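Local coordinates for protein ferritin (Pseudo-nitzschia multiseries, PDB 3E6S) that probably stores iron in a soluble, non-toxic form, taking up ferrous ions, oxidising them with dioxygen and depositing them as ferric hydroxides inside a 24-subunit shell, at residues D7-Q12 and R63-E68; L24-W29 and A40-E45; E3-L8 and L103-A108. All coordinates share one frame; numbering follows the deposited sequence. Where two conformers were deposited one is given.

Interaction 1 of 3, residues D7-Q12 and R63-E68; sequences DLFNRQ and RNIPIE. With FE (Fe (III) ion), chain J; FE (Fe (III) ion), chain L.
Asn10 reaches from helix 3-32 to the backbone of Glu68, its CG lying 3.6 Å from Glu68 O. With CG anti to the backbone N (chi1 -167°), the amide is carried off the helix flank to the loop, where Ile67 CG2 and CD1 border it. A short polar side chain suits this place, since the loop offers main-chain groups here. Beside it a water donates to Asn10 O (2.8 Å) and to Glu68 O (3.1 Å), bridging helix and loop. With an alanine here the amide is gone, and the Glu68 backbone would probably lose a polar neighbour and face a gap beside Ile67.

The 63-68 segment begins the long crossover of the ferritin four-helix bundle. Asn64, with positive phi, is the C-prime residue of a Schellman motif ending helix 36-62, after which the loop turns back along helix 3-32.

Ile65 and Phe9 form the apolar half of the contact. Ile65 CD1 sits over the centre of the Phe9 ring, 4.1 Å from its centroid and 8° off the normal, a CH-pi contact. The beta branch brings a second methyl, CG2, to 4.1 Å from Phe9 CD2. Phe9 also meets the ring of Phe56. Nearer the start of the helix, Asp7 bridges two ferric ions, OD1 holding one at 2.4 Å and OD2 the other at 2.2 Å.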
loop_
_atom_site.group_PDB
_atom_site.type_symbol
_atom_site.label_atom_id
_atom_site.label_comp_id
_atom_site.label_asym_id
_atom_site.label_seq_id
_atom_site.Cartn_x
_atom_site.Cartn_y
_atom_site.Cartn_z
ATOM N N ASP A 7 11.851 16.894 -56.535
ATOM C CA ASP A 7 13.033 17.739 -56.305
ATOM C C ASP A 7 12.852 18.744 -55.190
ATOM O O ASP A 7 13.769 18.939 -54.399
ATOM C CB ASP A 7 13.422 18.484 -57.574
ATOM C CG ASP A 7 13.881 17.544 -58.629
ATOM O OD1 ASP A 7 14.458 16.502 -58.288
ATOM O OD2 ASP A 7 13.599 17.795 -59.785
ATOM N N LEU A 8 11.717 19.418 -55.156
ATOM C CA LEU A 8 11.470 20.365 -54.056
ATOM C C LEU A 8 11.410 19.643 -52.682
ATOM O O LEU A 8 11.804 20.210 -51.652
ATOM C CB LEU A 8 10.204 21.186 -54.260
ATOM C CG LEU A 8 10.277 22.327 -55.298
ATOM C CD1 LEU A 8 8.941 23.000 -55.386
ATOM C CD2 LEU A 8 11.380 23.393 -54.972
ATOM N N PHE A 9 10.893 18.431 -52.672
ATOM C CA PHE A 9 10.815 17.648 -51.433
ATOM C C PHE A 9 12.234 17.319 -50.960
ATOM O O PHE A 9 12.595 17.500 -49.763
ATOM C CB PHE A 9 9.979 16.374 -51.655
ATOM C CG PHE A 9 9.513 15.740 -50.359
ATOM C CD1 PHE A 9 8.256 16.037 -49.827
ATOM C CD2 PHE A 9 10.372 14.936 -49.640
ATOM C CE1 PHE A 9 7.848 15.472 -48.600
ATOM C CE2 PHE A 9 9.962 14.355 -48.424
ATOM C CZ PHE A 9 8.716 14.641 -47.920
ATOM N N ASN A 10 13.063 16.842 -51.909
ATOM C CA ASN A 10 14.488 16.560 -51.629
ATOM C C ASN A 10 15.207 17.809 -51.114
ATOM O O ASN A 10 15.964 17.742 -50.132
ATOM C CB ASN A 10 15.172 16.022 -52.921
ATOM C CG ASN A 10 16.523 15.413 -52.681
ATOM O OD1 ASN A 10 17.544 15.934 -53.156
ATOM N ND2 ASN A 10 16.559 14.306 -51.967
ATOM N N ARG A 11 14.967 18.958 -51.735
ATOM C CA ARG A 11 15.604 20.193 -51.278
ATOM C C ARG A 11 15.147 20.684 -49.878
ATOM O O ARG A 11 15.918 21.362 -49.184
ATOM C CB ARG A 11 15.433 21.307 -52.314
ATOM C CG ARG A 11 16.261 21.006 -53.591
ATOM C CD ARG A 11 16.322 22.179 -54.598
ATOM N NE ARG A 11 17.374 21.954 -55.600
ATOM C CZ ARG A 11 18.606 22.470 -55.537
ATOM N NH1 ARG A 11 18.960 23.263 -54.523
ATOM N NH2 ARG A 11 19.485 22.200 -56.493
ATOM N N GLN A 12 13.920 20.347 -49.484
ATOM C CA GLN A 12 13.415 20.651 -48.138
ATOM C C GLN A 12 14.275 19.906 -47.072
ATOM O O GLN A 12 14.580 20.467 -46.018
ATOM C CB GLN A 12 11.923 20.281 -48.018
ATOM C CG GLN A 12 11.248 20.857 -46.767
ATOM C CD GLN A 12 11.480 22.372 -46.666
ATOM O OE1 GLN A 12 11.431 23.087 -47.679
ATOM N NE2 GLN A 12 11.754 22.863 -45.448
ATOM N N ARG A 63 7.074 6.867 -49.369
ATOM C CA ARG A 63 6.321 7.247 -50.555
ATOM C C ARG A 63 7.143 7.095 -51.853
ATOM O O ARG A 63 6.760 7.608 -52.868
ATOM C CB ARG A 63 5.776 8.689 -50.409
ATOM C CG ARG A 63 4.258 8.822 -50.629
ATOM C CD ARG A 63 3.825 8.536 -52.076
ATOM N NE ARG A 63 4.370 9.575 -52.930
ATOM C CZ ARG A 63 3.838 10.788 -53.053
ATOM N NH1 ARG A 63 2.697 11.091 -52.411
ATOM N NH2 ARG A 63 4.434 11.684 -53.827
ATOM N N ASN A 64 8.270 6.389 -51.798
ATOM C CA ASN A 64 9.150 6.234 -52.962
ATOM C C ASN A 64 9.587 7.567 -53.612
ATOM O O ASN A 64 9.742 7.659 -54.852
ATOM C CB ASN A 64 8.487 5.330 -54.028
ATOM C CG ASN A 64 8.732 3.830 -53.800
ATOM O OD1 ASN A 64 8.692 3.047 -54.767
ATOM N ND2 ASN A 64 8.988 3.418 -52.572
ATOM N N ILE A 65 9.777 8.602 -52.789
ATOM C CA ILE A 65 10.331 9.862 -53.261
ATOM C C ILE A 65 11.840 9.684 -53.097
ATOM O O ILE A 65 12.307 9.504 -51.971
ATOM C CB ILE A 65 9.822 11.089 -52.440
ATOM C CG1 ILE A 65 8.331 11.373 -52.703
ATOM C CG2 ILE A 65 10.598 12.364 -52.820
ATOM C CD1 ILE A 65 7.687 12.248 -51.622
ATOM N N PRO A 66 12.610 9.665 -54.215
ATOM C CA PRO A 66 14.067 9.481 -54.077
ATOM C C PRO A 66 14.720 10.576 -53.260
ATOM O O PRO A 66 14.435 11.758 -53.475
ATOM C CB PRO A 66 14.562 9.552 -55.531
ATOM C CG PRO A 66 13.332 9.010 -56.328
ATOM C CD PRO A 66 12.221 9.772 -55.637
ATOM N N ILE A 67 15.550 10.175 -52.300
ATOM C CA ILE A 67 16.299 11.118 -51.477
ATOM C C ILE A 67 17.765 10.987 -51.860
ATOM O O ILE A 67 18.330 9.886 -51.743
ATOM C CB ILE A 67 16.178 10.857 -49.953
ATOM C CG1 ILE A 67 14.740 11.052 -49.434
ATOM C CG2 ILE A 67 17.146 11.780 -49.172
ATOM C CD1 ILE A 67 14.255 12.550 -49.469
ATOM N N GLU A 68 18.351 12.099 -52.314
ATOM C CA GLU A 68 19.807 12.212 -52.509
ATOM C C GLU A 68 20.289 13.272 -51.518
ATOM O O GLU A 68 19.823 14.410 -51.555
ATOM C CB GLU A 68 20.133 12.599 -53.957
ATOM C CG GLU A 68 19.855 11.428 -54.933
ATOM C CD GLU A 68 19.687 11.836 -56.409
ATOM O OE1 GLU A 68 20.476 12.698 -56.931
ATOM O OE2 GLU A 68 18.755 11.269 -57.051
HETATM FE FE FE J . 15.200 14.507 -59.292
HETATM FE FE FE L . 14.461 16.646 -61.473
HETATM O O HOH W 1 17.713 15.558 -49.666
HETATM O O HOH W 2 14.485 12.967 -57.662
HETATM O O HOH W 3 16.264 16.142 -59.023
HETATM O O HOH W 4 13.919 18.071 -62.281
#

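Interaction 2 of 3, residues L24-W29 and A40-E45; sequences LSASIW and AYMLAE. With FE (Fe (III) ion), chain G; FE (Fe (III) ion), chain H.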
loop_
_atom_site.group_PDB
_atom_site.type_symbol
_atom_site.label_atom_id
_atom_site.label_comp_id
_atom_site.label_asym_id
_atom_site.label_seq_id
_atom_site.Cartn_x
_atom_site.Cartn_y
_atom_site.Cartn_z
ATOM N N LEU A 24 23.391 25.555 -35.008
ATOM C CA LEU A 24 24.631 25.156 -34.287
ATOM C C LEU A 24 25.670 26.304 -34.252
ATOM O O LEU A 24 26.266 26.562 -33.216
ATOM C CB LEU A 24 25.259 23.907 -34.875
ATOM C CG LEU A 24 26.547 23.429 -34.116
ATOM C CD1 LEU A 24 26.253 23.066 -32.644
ATOM C CD2 LEU A 24 27.157 22.202 -34.847
ATOM N N SER A 25 25.853 26.995 -35.379
ATOM C CA SER A 25 26.786 28.140 -35.461
ATOM C C SER A 25 26.358 29.296 -34.540
ATOM O O SER A 25 27.208 30.003 -33.967
ATOM C CB SER A 25 26.940 28.614 -36.918
ATOM O OG SER A 25 25.843 29.412 -37.354
ATOM N N ALA A 26 25.040 29.468 -34.386
ATOM C CA ALA A 26 24.493 30.453 -33.425
ATOM C C ALA A 26 24.803 30.024 -31.981
ATOM O O ALA A 26 25.149 30.845 -31.154
ATOM C CB ALA A 26 22.970 30.660 -33.626
ATOM N N SER A 27 24.663 28.732 -31.697
ATOM C CA SER A 27 24.928 28.192 -30.361
ATOM C C SER A 27 26.386 28.436 -29.972
ATOM O O SER A 27 26.697 28.819 -28.826
ATOM C CB SER A 27 24.581 26.688 -30.330
ATOM O OG SER A 27 24.583 26.163 -29.013
ATOM N N ILE A 28 27.277 28.228 -30.934
ATOM C CA ILE A 28 28.708 28.433 -30.756
ATOM C C ILE A 28 29.016 29.901 -30.491
ATOM O O ILE A 28 29.738 30.229 -29.534
ATOM C CB ILE A 28 29.514 27.922 -31.993
ATOM C CG1 ILE A 28 29.431 26.388 -32.087
ATOM C CG2 ILE A 28 30.951 28.405 -31.921
ATOM C CD1 ILE A 28 29.841 25.730 -33.493
ATOM N N TRP A 29 28.496 30.797 -31.333
ATOM C CA TRP A 29 28.733 32.236 -31.112
ATOM C C TRP A 29 28.257 32.628 -29.695
ATOM O O TRP A 29 28.990 33.282 -28.936
ATOM C CB TRP A 29 28.008 33.086 -32.175
ATOM C CG TRP A 29 28.433 34.556 -32.099
ATOM C CD1 TRP A 29 29.421 35.176 -32.835
ATOM C CD2 TRP A 29 27.913 35.552 -31.207
ATOM N NE1 TRP A 29 29.529 36.515 -32.457
ATOM C CE2 TRP A 29 28.633 36.756 -31.444
ATOM C CE3 TRP A 29 26.931 35.536 -30.211
ATOM C CZ2 TRP A 29 28.350 37.943 -30.760
ATOM C CZ3 TRP A 29 26.665 36.719 -29.507
ATOM C CH2 TRP A 29 27.394 37.897 -29.778
ATOM N N ALA A 40 21.796 27.437 -25.380
ATOM C CA ALA A 40 21.043 26.180 -25.162
ATOM C C ALA A 40 19.791 26.138 -26.045
ATOM O O ALA A 40 19.389 25.077 -26.533
ATOM C CB ALA A 40 20.662 26.045 -23.674
ATOM N N TYR A 41 19.163 27.290 -26.230
ATOM C CA TYR A 41 17.998 27.408 -27.084
ATOM C C TYR A 41 18.382 27.088 -28.529
ATOM O O TYR A 41 17.637 26.413 -29.255
ATOM C CB TYR A 41 17.462 28.842 -27.058
ATOM C CG TYR A 41 16.148 29.009 -27.778
ATOM C CD1 TYR A 41 14.976 29.030 -27.057
ATOM C CD2 TYR A 41 16.079 29.222 -29.158
ATOM C CE1 TYR A 41 13.767 29.204 -27.662
ATOM C CE2 TYR A 41 14.846 29.393 -29.791
ATOM C CZ TYR A 41 13.696 29.377 -29.015
ATOM O OH TYR A 41 12.435 29.545 -29.531
ATOM N N MET A 42 19.519 27.604 -28.957
ATOM C CA MET A 42 19.947 27.402 -30.358
ATOM C C MET A 42 20.318 25.920 -30.581
ATOM O O MET A 42 20.118 25.356 -31.658
ATOM C CB MET A 42 21.141 28.321 -30.687
ATOM C CG MET A 42 20.821 29.838 -30.702
ATOM S SD MET A 42 19.480 30.215 -31.866
ATOM C CE MET A 42 19.051 31.931 -31.614
ATOM N N LEU A 43 20.886 25.294 -29.560
ATOM C CA LEU A 43 21.241 23.879 -29.651
ATOM C C LEU A 43 19.998 22.997 -29.738
ATOM O O LEU A 43 19.975 22.014 -30.504
ATOM C CB LEU A 43 22.173 23.496 -28.472
ATOM C CG LEU A 43 23.004 22.234 -28.588
ATOM C CD1 LEU A 43 23.990 22.341 -29.735
ATOM C CD2 LEU A 43 23.775 21.956 -27.250
ATOM N N ALA A 44 18.978 23.304 -28.931
ATOM C CA ALA A 44 17.685 22.619 -29.003
ATOM C C ALA A 44 17.080 22.725 -30.415
ATOM O O ALA A 44 16.609 21.726 -30.982
ATOM C CB ALA A 44 16.702 23.215 -27.954
ATOM N N GLU A 45 17.081 23.924 -30.997
ATOM C CA GLU A 45 16.553 24.086 -32.376
ATOM C C GLU A 45 17.388 23.365 -33.417
ATOM O O GLU A 45 16.848 22.892 -34.417
ATOM C CB GLU A 45 16.546 25.552 -32.782
ATOM C CG GLU A 45 15.324 26.298 -32.332
ATOM C CD GLU A 45 14.119 25.804 -33.074
ATOM O OE1 GLU A 45 14.075 25.908 -34.339
ATOM O OE2 GLU A 45 13.242 25.253 -32.380
HETATM FE FE FE G . 12.799 25.712 -36.209
HETATM FE FE FE H . 11.451 24.662 -32.981
HETATM O O HOH W 5 12.132 23.891 -35.373
HETATM O O HOH W 6 11.641 25.201 -37.937
HETATM O O HOH W 7 11.059 24.274 -30.721
HETATM O O HOH W 8 9.335 23.642 -33.403
#
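Met42 leans across from helix 36-62 onto Ala26 and Ser27 of helix 3-32. Its CB rests against the backbone, 3.7 Å from Ser27 N, and lies 3.8 Å from Ser27 CB. The next atom, CG, meets the methyl of Ala26 (Met42 CG to Ala26 CB 3.7 Å), and a bend at chi2 (-57°) keeps SD beside that methyl too, 3.9 Å from Ala26 CB. CE then continues nearly straight on (chi3 172°), away from helix 24-29; Met42 also packs on Trp88 and Ile91 of helix 84-111. A flexible, unbranched side chain suits such a path, lying over a small neighbour before its tip leaves the contact.

The two helices form the first antiparallel hairpin of the ferritin four-helix bundle. Their short segments run at 164° with axes only 7.8 Å apart, a closeness that small residues such as Ala26 and Ser27 permit.

On the side facing a neighbouring subunit, Leu24 and Leu43 lie side by side and point the same way, CD1 of Leu24 3.8 Å from CD1 of Leu43. Leu54 of that subunit packs on both. One turn beyond Met42, Glu45 leads away from helix 24-29 to the metals: OE1 binds one ferric ion at 2.3 Å, shared with Glu49, Glu95 and Glu131, while OE2 binds a second at 2.0 Å.

Interaction 3 of 3, residues E3-L8 and L103-A108; sequences EELLDL and LNLAEA. With FE (Fe (III) ion), chain L; FE (Fe (III) ion), chain J.
Leu105 is the main bump on helix 84-111, and the hollow that takes it lies between Leu5 and Leu8, one turn apart on helix 3-32. Its CD1 enters that hollow, touching Leu5 CD1 at 3.6 Å and Leu8 CB at 3.7 Å. Leu105 trails its CG opposite the backbone N (chi1 177°), which swings the isobutyl group across to the facing helix, where it crosses the side chain of Leu5 at about a right angle. Leu121 of helix 115-145 also touches this leucine.

Ala108 answers with a dip. Its small methyl lets Leu8 come down on it, CD1 of Leu8 standing 3.7 Å from CB of Ala108 and also near the carbonyl of Asn104, one turn back. Leu5 CD1 also reaches the methyl, 4.1 Å from Ala108 CB. Leucine suits position 8 because its forked end can fill the dip while its CB walls the hollow that takes Leu105; alanine suits the dip because its single methyl is already touched by both leucines.

At the rim both carboxylate oxygens of Glu4 face the methyl, OE2 the nearer at 3.7 Å from Ala108 CB. Helix 3-32 turns another flank to metal: in Glu3, one turn before Asp7, a turn about CB-CG (chi2 72°) puts OE2 2.5 Å from a ferric ion that Asp7 also binds. The segments run antiparallel at 161°, axes 9.4 Å apart, the antiparallel packing of the first and third helices in the up-down-down-up four-helix bundle of ferritins.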
loop_
_atom_site.group_PDB
_atom_site.type_symbol
_atom_site.label_atom_id
_atom_site.label_comp_id
_atom_site.label_asym_id
_atom_site.label_seq_id
_atom_site.Cartn_x
_atom_site.Cartn_y
_atom_site.Cartn_z
ATOM N N GLU A 3 7.865 15.366 -60.966
ATOM C CA GLU A 3 9.275 15.017 -60.758
ATOM C C GLU A 3 9.913 16.199 -60.057
ATOM O O GLU A 3 10.829 16.051 -59.227
ATOM C CB GLU A 3 9.985 14.666 -62.098
ATOM C CG GLU A 3 11.511 14.736 -62.086
ATOM C CD GLU A 3 12.184 13.594 -61.302
ATOM O OE1 GLU A 3 11.810 12.409 -61.533
ATOM O OE2 GLU A 3 13.107 13.874 -60.475
ATOM N N GLU A 4 9.367 17.362 -60.386
ATOM C CA GLU A 4 9.680 18.616 -59.785
ATOM C C GLU A 4 9.335 18.697 -58.303
ATOM O O GLU A 4 10.163 19.172 -57.513
ATOM C CB GLU A 4 8.892 19.691 -60.527
ATOM C CG GLU A 4 9.054 21.115 -60.006
ATOM C CD GLU A 4 7.806 21.666 -59.272
ATOM O OE1 GLU A 4 6.650 21.189 -59.492
ATOM O OE2 GLU A 4 7.995 22.641 -58.494
ATOM N N LEU A 5 8.092 18.334 -57.954
ATOM C CA LEU A 5 7.678 18.187 -56.565
ATOM C C LEU A 5 8.668 17.309 -55.796
ATOM O O LEU A 5 9.050 17.650 -54.654
ATOM C CB LEU A 5 6.265 17.625 -56.466
ATOM C CG LEU A 5 5.823 17.129 -55.085
ATOM C CD1 LEU A 5 5.765 18.302 -54.103
ATOM C CD2 LEU A 5 4.509 16.512 -55.207
ATOM N N LEU A 6 9.098 16.203 -56.416
ATOM C CA LEU A 6 10.109 15.339 -55.831
ATOM C C LEU A 6 11.408 16.094 -55.565
ATOM O O LEU A 6 12.024 15.930 -54.524
ATOM C CB LEU A 6 10.454 14.178 -56.770
ATOM C CG LEU A 6 9.382 13.281 -57.401
ATOM C CD1 LEU A 6 10.099 12.267 -58.345
ATOM C CD2 LEU A 6 8.571 12.563 -56.360
ATOM N N ASP A 7 11.851 16.894 -56.535
ATOM C CA ASP A 7 13.033 17.739 -56.305
ATOM C C ASP A 7 12.852 18.744 -55.190
ATOM O O ASP A 7 13.769 18.939 -54.399
ATOM C CB ASP A 7 13.422 18.484 -57.574
ATOM C CG ASP A 7 13.881 17.544 -58.629
ATOM O OD1 ASP A 7 14.458 16.502 -58.288
ATOM O OD2 ASP A 7 13.599 17.795 -59.785
ATOM N N LEU A 8 11.717 19.418 -55.156
ATOM C CA LEU A 8 11.470 20.365 -54.056
ATOM C C LEU A 8 11.410 19.643 -52.682
ATOM O O LEU A 8 11.804 20.210 -51.652
ATOM C CB LEU A 8 10.204 21.186 -54.260
ATOM C CG LEU A 8 10.277 22.327 -55.298
ATOM C CD1 LEU A 8 8.941 23.000 -55.386
ATOM C CD2 LEU A 8 11.380 23.393 -54.972
ATOM N N LEU A 103 5.949 26.430 -47.910
ATOM C CA LEU A 103 4.795 26.915 -48.688
ATOM C C LEU A 103 4.963 26.666 -50.175
ATOM O O LEU A 103 3.998 26.339 -50.876
ATOM C CB LEU A 103 4.550 28.417 -48.448
ATOM C CG LEU A 103 4.110 28.822 -47.044
ATOM C CD1 LEU A 103 4.127 30.360 -46.895
ATOM C CD2 LEU A 103 2.712 28.263 -46.721
ATOM N N ASN A 104 6.164 26.880 -50.674
ATOM C CA ASN A 104 6.458 26.594 -52.087
ATOM C C ASN A 104 6.349 25.094 -52.403
ATOM O O ASN A 104 5.897 24.684 -53.470
ATOM C CB ASN A 104 7.841 27.126 -52.461
ATOM C CG ASN A 104 7.866 28.658 -52.543
ATOM O OD1 ASN A 104 6.810 29.322 -52.715
ATOM N ND2 ASN A 104 9.058 29.228 -52.410
ATOM N N LEU A 105 6.745 24.270 -51.450
ATOM C CA LEU A 105 6.612 22.814 -51.601
ATOM C C LEU A 105 5.148 22.438 -51.599
ATOM O O LEU A 105 4.720 21.598 -52.369
ATOM C CB LEU A 105 7.310 22.100 -50.422
ATOM C CG LEU A 105 7.216 20.587 -50.351
ATOM C CD1 LEU A 105 7.820 20.044 -51.650
ATOM C CD2 LEU A 105 7.982 20.077 -49.136
ATOM N N ALA A 106 4.375 23.016 -50.671
ATOM C CA ALA A 106 2.932 22.724 -50.637
ATOM C C ALA A 106 2.233 23.189 -51.925
ATOM O O ALA A 106 1.317 22.523 -52.431
ATOM C CB ALA A 106 2.285 23.418 -49.409
ATOM N N GLU A 107 2.656 24.328 -52.449
ATOM C CA GLU A 107 2.086 24.799 -53.729
ATOM C C GLU A 107 2.364 23.813 -54.897
ATOM O O GLU A 107 1.491 23.554 -55.744
ATOM C CB GLU A 107 2.569 26.222 -54.051
ATOM C CG GLU A 107 1.812 26.897 -55.271
ATOM C CD GLU A 107 0.287 26.559 -55.368
ATOM O OE1 GLU A 107 -0.471 26.663 -54.367
ATOM O OE2 GLU A 107 -0.164 26.195 -56.483
ATOM N N ALA A 108 3.574 23.269 -54.941
ATOM C CA ALA A 108 3.947 22.271 -55.957
ATOM C C ALA A 108 3.113 21.009 -55.806
ATOM O O ALA A 108 2.555 20.443 -56.801
ATOM C CB ALA A 108 5.453 21.970 -55.855
HETATM FE FE FE L . 14.461 16.646 -61.473
HETATM FE FE FE J . 15.200 14.507 -59.292
HETATM O O HOH W 2 14.485 12.967 -57.662
HETATM O O HOH W 3 16.264 16.142 -59.023
HETATM O O HOH W 4 13.919 18.071 -62.281
#

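Helix 3-32 takes part in all three contacts. From its N terminus, interaction 3 closes the widest loop, bringing 3-8 against 103-108 near the end of helix 84-111. Interaction 1 starts from the same stretch, sharing Asp7 and Leu8, but closes sooner, on the loop that follows helix 36-62. Interaction 2 closes the shortest loop, tying the far part of helix 3-32 to the start of helix 36-62, and lies within both wider loops. Interactions 1 and 3 touch, Leu105 packing on Phe9, and share two ferric ions; interaction 2 lies on the opposite side of the chain's centre, its centre about 27 Å from that of interaction 1.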